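Local coordinates for TSC1 N-terminal domain (Chaetomium thermophilum, PDB 7A0M), which is the N-terminal part of the TSC1 subunit of the TSC complex and probably binds lysosomal phosphoinositides, contributing to recruitment of that complex and regulation of mTORC1, at residues K344-L349 against D356-H361. Sequence-based numbering, arbitrary orientation.
Sequences KPHNYL and DDIDVH. With SO4 (sulfate ion), chain E.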
ATOM      1  N   LYS B 344      -3.822 -18.672   0.667  1.00 43.42           N
ATOM      2  CA  LYS B 344      -4.083 -20.109   0.731  1.00 42.09           C
ATOM      3  C   LYS B 344      -5.294 -20.344   1.616  1.00 49.21           C
ATOM      4  O   LYS B 344      -5.168 -20.706   2.792  1.00 44.67           O
ATOM      5  CB  LYS B 344      -2.855 -20.865   1.245  1.00 34.57           C
ATOM      6  CG  LYS B 344      -2.904 -22.370   1.035  1.00 48.86           C
ATOM      7  CD  LYS B 344      -1.791 -23.066   1.803  1.00 59.12           C
ATOM      8  CE  LYS B 344      -1.791 -24.563   1.542  1.00 61.53           C
ATOM      9  NZ  LYS B 344      -0.924 -25.298   2.505  1.00 64.13           N
ATOM     10  N   PRO B 345      -6.502 -20.148   1.077  1.00 46.66           N
ATOM     11  CA  PRO B 345      -7.706 -20.491   1.845  1.00 48.73           C
ATOM     12  C   PRO B 345      -7.925 -21.985   1.943  1.00 55.99           C
ATOM     13  O   PRO B 345      -8.860 -22.417   2.633  1.00 46.97           O
ATOM     14  CB  PRO B 345      -8.829 -19.812   1.054  1.00 45.66           C
ATOM     15  CG  PRO B 345      -8.329 -19.824  -0.352  1.00 47.22           C
ATOM     16  CD  PRO B 345      -6.830 -19.641  -0.268  1.00 48.74           C
ATOM     17  N   HIS B 346      -7.094 -22.780   1.264  1.00 48.97           N
ATOM     18  CA  HIS B 346      -7.068 -24.217   1.494  1.00 53.29           C
ATOM     19  C   HIS B 346      -6.897 -24.521   2.976  1.00 51.17           C
ATOM     20  O   HIS B 346      -7.583 -25.390   3.522  1.00 61.26           O
ATOM     21  CB  HIS B 346      -5.938 -24.858   0.684  1.00 51.97           C
ATOM     22  CG  HIS B 346      -5.946 -24.500  -0.772  1.00 56.71           C
ATOM     23  ND1 HIS B 346      -5.772 -23.209  -1.225  1.00 51.36           N
ATOM     24  CD2 HIS B 346      -6.092 -25.268  -1.878  1.00 56.90           C
ATOM     25  CE1 HIS B 346      -5.823 -23.196  -2.545  1.00 53.52           C
ATOM     26  NE2 HIS B 346      -6.014 -24.433  -2.966  1.00 55.09           N
ATOM     27  N   ASN B 347      -6.010 -23.785   3.651  1.00 53.90           N
ATOM     28  CA  ASN B 347      -5.714 -24.021   5.061  1.00 56.56           C
ATOM     29  C   ASN B 347      -6.907 -23.790   5.982  1.00 49.73           C
ATOM     30  O   ASN B 347      -6.815 -24.114   7.171  1.00 42.61           O
ATOM     31  CB  ASN B 347      -4.555 -23.123   5.504  1.00 53.16           C
ATOM     32  CG  ASN B 347      -3.211 -23.622   5.015  1.00 59.87           C
ATOM     33  OD1 ASN B 347      -3.121 -24.672   4.381  1.00 66.73           O
ATOM     34  ND2 ASN B 347      -2.157 -22.867   5.305  1.00 56.03           N
ATOM     35  N   TYR B 348      -8.017 -23.248   5.476  1.00 52.54           N
ATOM     36  CA  TYR B 348      -9.154 -22.905   6.318  1.00 55.65           C
ATOM     37  C   TYR B 348     -10.460 -23.578   5.924  1.00 51.80           C
ATOM     38  O   TYR B 348     -11.363 -23.658   6.763  1.00 62.90           O
ATOM     39  CB  TYR B 348      -9.385 -21.384   6.316  1.00 49.21           C
ATOM     40  CG  TYR B 348      -8.267 -20.572   6.934  1.00 50.63           C
ATOM     41  CD1 TYR B 348      -7.142 -20.227   6.195  1.00 50.12           C
ATOM     42  CD2 TYR B 348      -8.346 -20.137   8.250  1.00 53.41           C
ATOM     43  CE1 TYR B 348      -6.123 -19.479   6.753  1.00 48.77           C
ATOM     44  CE2 TYR B 348      -7.332 -19.388   8.817  1.00 59.84           C
ATOM     45  CZ  TYR B 348      -6.223 -19.062   8.065  1.00 55.06           C
ATOM     46  OH  TYR B 348      -5.210 -18.318   8.622  1.00 64.74           O
ATOM     47  N   LEU B 349     -10.592 -24.059   4.690  1.00 50.20           N
ATOM     48  CA  LEU B 349     -11.864 -24.542   4.185  1.00 55.45           C
ATOM     49  C   LEU B 349     -11.780 -26.024   3.848  1.00 56.02           C
ATOM     50  O   LEU B 349     -10.828 -26.448   3.176  1.00 45.88           O
ATOM     51  CB  LEU B 349     -12.284 -23.749   2.938  1.00 48.33           C
ATOM     52  CG  LEU B 349     -12.494 -22.248   3.135  1.00 50.55           C
ATOM     53  CD1 LEU B 349     -12.732 -21.564   1.799  1.00 45.06           C
ATOM     54  CD2 LEU B 349     -13.653 -21.995   4.085  1.00 41.28           C
ATOM     55  N   ASP B 356     -10.560 -28.774  -8.616  1.00 94.32           N
ATOM     56  CA  ASP B 356     -10.100 -27.412  -8.849  1.00 96.13           C
ATOM     57  C   ASP B 356     -11.008 -26.362  -8.224  1.00 85.20           C
ATOM     58  O   ASP B 356     -10.732 -25.166  -8.362  1.00 84.04           O
ATOM     59  CB  ASP B 356      -9.976 -27.147 -10.353  1.00105.97           C
ATOM     60  CG  ASP B 356      -8.940 -28.030 -11.018  1.00117.98           C
ATOM     61  OD1 ASP B 356      -7.877 -28.266 -10.408  1.00121.21           O
ATOM     62  OD2 ASP B 356      -9.192 -28.490 -12.153  1.00122.67           O
ATOM     63  N   ASP B 357     -12.079 -26.778  -7.543  1.00 74.25           N
ATOM     64  CA  ASP B 357     -13.030 -25.820  -6.991  1.00 64.47           C
ATOM     65  C   ASP B 357     -12.387 -24.918  -5.945  1.00 63.32           C
ATOM     66  O   ASP B 357     -12.747 -23.741  -5.836  1.00 69.07           O
ATOM     67  CB  ASP B 357     -14.227 -26.560  -6.392  1.00 56.25           C
ATOM     68  CG  ASP B 357     -14.944 -27.425  -7.410  1.00 69.36           C
ATOM     69  OD1 ASP B 357     -14.278 -28.263  -8.054  1.00 82.91           O
ATOM     70  OD2 ASP B 357     -16.174 -27.272  -7.562  1.00 84.87           O
ATOM     71  N   ILE B 358     -11.435 -25.445  -5.173  1.00 61.04           N
ATOM     72  CA  ILE B 358     -10.783 -24.626  -4.157  1.00 61.12           C
ATOM     73  C   ILE B 358      -9.775 -23.672  -4.792  1.00 54.96           C
ATOM     74  O   ILE B 358      -9.507 -22.594  -4.249  1.00 52.94           O
ATOM     75  CB  ILE B 358     -10.129 -25.522  -3.090  1.00 56.94           C
ATOM     76  CG1 ILE B 358      -9.670 -24.687  -1.892  1.00 54.54           C
ATOM     77  CG2 ILE B 358      -8.968 -26.313  -3.680  1.00 58.64           C
ATOM     78  CD1 ILE B 358     -10.789 -23.924  -1.216  1.00 50.19           C
ATOM     79  N   ASP B 359      -9.216 -24.033  -5.949  1.00 62.63           N
ATOM     80  CA  ASP B 359      -8.279 -23.149  -6.633  1.00 63.01           C
ATOM     81  C   ASP B 359      -9.008 -22.042  -7.385  1.00 58.88           C
ATOM     82  O   ASP B 359      -8.540 -20.899  -7.417  1.00 53.59           O
ATOM     83  CB  ASP B 359      -7.393 -23.954  -7.583  1.00 65.76           C
ATOM     84  CG  ASP B 359      -6.629 -25.052  -6.872  1.00 73.34           C
ATOM     85  OD1 ASP B 359      -5.960 -24.749  -5.862  1.00 74.15           O
ATOM     86  OD2 ASP B 359      -6.700 -26.216  -7.320  1.00 81.91           O
ATOM     87  N   VAL B 360     -10.148 -22.365  -8.001  1.00 64.75           N
ATOM     88  CA  VAL B 360     -10.952 -21.337  -8.654  1.00 61.40           C
ATOM     89  C   VAL B 360     -11.454 -20.337  -7.621  1.00 61.04           C
ATOM     90  O   VAL B 360     -11.436 -19.121  -7.848  1.00 64.71           O
ATOM     91  CB  VAL B 360     -12.112 -21.980  -9.437  1.00 67.33           C
ATOM     92  CG1 VAL B 360     -13.101 -20.922  -9.900  1.00 73.23           C
ATOM     93  CG2 VAL B 360     -11.577 -22.769 -10.621  1.00 57.90           C
ATOM     94  N   HIS B 361     -11.905 -20.837  -6.469  1.00 58.27           N
ATOM     95  CA  HIS B 361     -12.346 -19.956  -5.393  1.00 54.70           C
ATOM     96  C   HIS B 361     -11.206 -19.084  -4.882  1.00 51.54           C
ATOM     97  O   HIS B 361     -11.403 -17.899  -4.596  1.00 58.99           O
ATOM     98  CB  HIS B 361     -12.928 -20.790  -4.253  1.00 54.78           C
ATOM     99  CG  HIS B 361     -13.392 -19.981  -3.084  1.00 55.84           C
ATOM    100  ND1 HIS B 361     -12.616 -19.787  -1.962  1.00 58.25           N
ATOM    101  CD2 HIS B 361     -14.553 -19.320  -2.859  1.00 58.74           C
ATOM    102  CE1 HIS B 361     -13.278 -19.040  -1.096  1.00 59.87           C
ATOM    103  NE2 HIS B 361     -14.455 -18.743  -1.616  1.00 61.02           N
TER
HETATM  104  S   SO4 E 501       2.440 -24.044   1.732  1.00 77.02           S
HETATM  105  O1  SO4 E 501       2.121 -25.422   1.371  1.00 82.82           O
HETATM  106  O2  SO4 E 501       1.427 -23.534   2.652  1.00 79.68           O
HETATM  107  O3  SO4 E 501       3.749 -24.000   2.377  1.00 70.34           O
HETATM  108  O4  SO4 E 501       2.464 -23.218   0.528  1.00 86.52           O
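His346 reaches across from the 3-10 turn after helix 335-343 and ends on Asp359, in the first turn of helix 357-373. From CB the side chain runs with CG beside the backbone N (chi1 -52°), which swings the imidazole over to the helix. CG lies 3.9 Å from Ile358 CG1. One bond on, CD2 rests against Ile358 CG1 and CG2, each 3.6 Å away. At the tip, NE2 donates to Asp359 OD1 over 2.9 Å, a nearly straight bond with an N-H...O angle of 162°. The acceptor lies in the ring plane, whereas NE2 comes to the carboxylate on its anti side and out of its plane; the ring and carboxylate planes are 39° apart.

Ile358 CG1 lies over one face of the His346 ring, displaced toward its rim, in a CH-pi contact 3.8 Å from the centroid; CG1 is anti to its own backbone N, which carries it to the ring. Beyond it, CD1 of Ile358 meets Leu349 CD1 at 4.3 Å, and that same leucine methyl sits 3.9 Å from His361 CE1. The ring of His351, from the intervening loop, packs edge-to-face with His346, while Leu349 also touches Asn272 on helix 267-278. Lys344 NZ donates to Asn347 OD1 and to O2 of a sulfate, an ion probably from the crystallisation liquor.

Were the imidazole cut back to an alanine, Asp359 would probably lose this N-H partner and Ile358 the ring that covers CG1 and CG2. The loop is thus fastened to the start of the helix by a His-carboxylate hydrogen bond beside a small apolar patch of Ile358 and Leu349, and a nearby carboxylate like this would be expected to favour protonation of the imidazole.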